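Local coordinates for DUF4439 domain-containing protein (Mycobacterium tuberculosis, PDB 2IB0), which is of unknown function but folds as a four-helix bundle and belongs to the ferritin-like clan, at residues P81-A84 with A85-L89. Numbering follows the deposited sequence.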
ATOM      1  N   PRO A  81     -23.743  -6.401  -4.320  1.00 57.96           N
ATOM      2  CA  PRO A  81     -23.646  -6.610  -5.770  1.00 58.47           C
ATOM      3  C   PRO A  81     -23.030  -7.989  -6.065  1.00 58.51           C
ATOM      4  O   PRO A  81     -21.998  -8.356  -5.474  1.00 58.11           O
ATOM      5  CB  PRO A  81     -22.697  -5.479  -6.246  1.00 58.67           C
ATOM      6  CG  PRO A  81     -22.085  -4.887  -4.996  1.00 58.48           C
ATOM      7  CD  PRO A  81     -23.141  -5.111  -3.925  1.00 58.40           C
ATOM      8  N   ILE A  82     -23.690  -8.754  -6.933  1.00 58.48           N
ATOM      9  CA  ILE A  82     -23.148 -10.033  -7.406  1.00 58.56           C
ATOM     10  C   ILE A  82     -22.345  -9.806  -8.701  1.00 58.05           C
ATOM     11  O   ILE A  82     -22.468  -8.748  -9.334  1.00 58.13           O
ATOM     12  CB  ILE A  82     -24.261 -11.108  -7.590  1.00 58.65           C
ATOM     13  CG1 ILE A  82     -25.187 -10.759  -8.765  1.00 58.71           C
ATOM     14  CG2 ILE A  82     -25.039 -11.297  -6.267  1.00 59.58           C
ATOM     15  CD1 ILE A  82     -25.853 -11.958  -9.419  1.00 57.52           C
ATOM     16  N   ALA A  83     -21.512 -10.768  -9.091  1.00 57.41           N
ATOM     17  CA  ALA A  83     -20.697 -10.579 -10.293  1.00 57.19           C
ATOM     18  C   ALA A  83     -21.569 -10.565 -11.574  1.00 57.28           C
ATOM     19  O   ALA A  83     -22.631 -11.204 -11.630  1.00 56.31           O
ATOM     20  CB  ALA A  83     -19.607 -11.644 -10.380  1.00 56.89           C
ATOM     21  N   ALA A  84     -21.126  -9.795 -12.577  1.00 57.53           N
ATOM     22  CA  ALA A  84     -21.686  -9.859 -13.926  1.00 57.52           C
ATOM     23  C   ALA A  84     -21.098 -11.116 -14.598  1.00 57.64           C
ATOM     24  O   ALA A  84     -20.004 -11.573 -14.213  1.00 57.74           O
ATOM     25  CB  ALA A  84     -21.354  -8.573 -14.725  1.00 57.19           C
ATOM     26  N   ALA A  85     -21.833 -11.676 -15.566  1.00 57.75           N
ATOM     27  CA  ALA A  85     -21.414 -12.867 -16.360  1.00 57.29           C
ATOM     28  C   ALA A  85     -20.063 -12.670 -17.084  1.00 56.87           C
ATOM     29  O   ALA A  85     -19.128 -13.476 -16.931  1.00 57.21           O
ATOM     30  CB  ALA A  85     -22.517 -13.240 -17.350  1.00 57.05           C
ATOM     31  N   GLY A  86     -19.983 -11.594 -17.871  1.00 56.33           N
ATOM     32  CA  GLY A  86     -18.717 -11.065 -18.384  1.00 54.99           C
ATOM     33  C   GLY A  86     -18.498  -9.599 -18.010  1.00 54.18           C
ATOM     34  O   GLY A  86     -19.394  -8.913 -17.487  1.00 53.84           O
ATOM     35  N   TYR A  87     -17.271  -9.131 -18.237  1.00 53.65           N
ATOM     36  CA  TYR A  87     -16.895  -7.726 -18.052  1.00 52.20           C
ATOM     37  C   TYR A  87     -16.262  -7.306 -19.353  1.00 51.93           C
ATOM     38  O   TYR A  87     -15.894  -8.136 -20.172  1.00 52.32           O
ATOM     39  CB  TYR A  87     -15.926  -7.522 -16.881  1.00 50.80           C
ATOM     40  CG  TYR A  87     -16.609  -7.723 -15.541  1.00 50.53           C
ATOM     41  CD1 TYR A  87     -17.187  -6.648 -14.849  1.00 49.19           C
ATOM     42  CD2 TYR A  87     -16.721  -9.003 -14.977  1.00 49.68           C
ATOM     43  CE1 TYR A  87     -17.857  -6.856 -13.636  1.00 45.84           C
ATOM     44  CE2 TYR A  87     -17.354  -9.203 -13.756  1.00 45.33           C
ATOM     45  CZ  TYR A  87     -17.928  -8.136 -13.103  1.00 45.59           C
ATOM     46  OH  TYR A  87     -18.589  -8.370 -11.927  1.00 45.32           O
ATOM     47  N   GLN A  88     -16.213  -6.008 -19.568  1.00 51.11           N
ATOM     48  CA  GLN A  88     -15.343  -5.446 -20.546  1.00 50.04           C
ATOM     49  C   GLN A  88     -14.029  -5.236 -19.739  1.00 49.35           C
ATOM     50  O   GLN A  88     -14.025  -4.495 -18.753  1.00 48.93           O
ATOM     51  CB  GLN A  88     -15.979  -4.144 -21.014  1.00 50.27           C
ATOM     52  CG  GLN A  88     -15.122  -3.259 -21.849  1.00 52.80           C
ATOM     53  CD  GLN A  88     -14.810  -3.861 -23.183  1.00 55.87           C
ATOM     54  OE1 GLN A  88     -13.673  -3.798 -23.633  1.00 59.14           O
ATOM     55  NE2 GLN A  88     -15.813  -4.456 -23.836  1.00 55.47           N
ATOM     56  N   LEU A  89     -12.952  -5.937 -20.108  1.00 47.52           N
ATOM     57  CA  LEU A  89     -11.631  -5.711 -19.513  1.00 46.24           C
ATOM     58  C   LEU A  89     -11.185  -4.243 -19.694  1.00 45.88           C
ATOM     59  O   LEU A  89     -11.525  -3.597 -20.710  1.00 45.86           O
ATOM     60  CB  LEU A  89     -10.560  -6.645 -20.118  1.00 45.12           C
ATOM     61  CG  LEU A  89     -10.611  -8.166 -19.954  1.00 44.36           C
ATOM     62  CD1 LEU A  89      -9.419  -8.818 -20.671  1.00 41.40           C
ATOM     63  CD2 LEU A  89     -10.665  -8.554 -18.515  1.00 42.45           C
TER
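Between Ala84 and Tyr87 the backbone changes course: residues 81-84 run extended, Ala85 alone of these nine adopts helix-like torsions, and the chain from Gly86 onward is extended again. The bend brings the tyrosine ring back over the residues that precede it. Its phenol oxygen accepts a hydrogen bond from the backbone amide of Ala84, with Ala84 N and Tyr87 OH 3.0 Å apart. The N-H...O angle of 163° is close to straight. A single side-chain atom thus ties down a peptide group three residues earlier. The methyl of Ala84 supplies the second grip: Ala84 CB lies over one face of the ring, 4.2 Å from the Tyr87 centroid, a CH-pi contact. It stands 24° off the ring normal, displaced toward the phenol end, where Ala84 CB comes within 3.8 Å of Tyr87 CZ. The same methyl also packs against the backbone of the bend, with Ala84 CB 3.4 Å from Gly86 O. The segment belongs to the long connection between helix 52-75 and helix 96-120, and has no regular helix or strand. Within this four-helix bundle of the ferritin-like clan it runs along the outer side of helix 18-46. Pro81 rests on Cys27 and Leu30 of that helix, while Ala83 and Tyr87 both touch His34 and the tyrosine ring meets that of Tyr38 at an oblique angle. The first torsion of Tyr87 sets CG opposite its own carbonyl carbon (chi1 -71°), directing the ring back along the preceding chain. Its hydroxyl reaches on to Ala83, where Tyr87 OH approaches Ala83 CA at 3.5 Å.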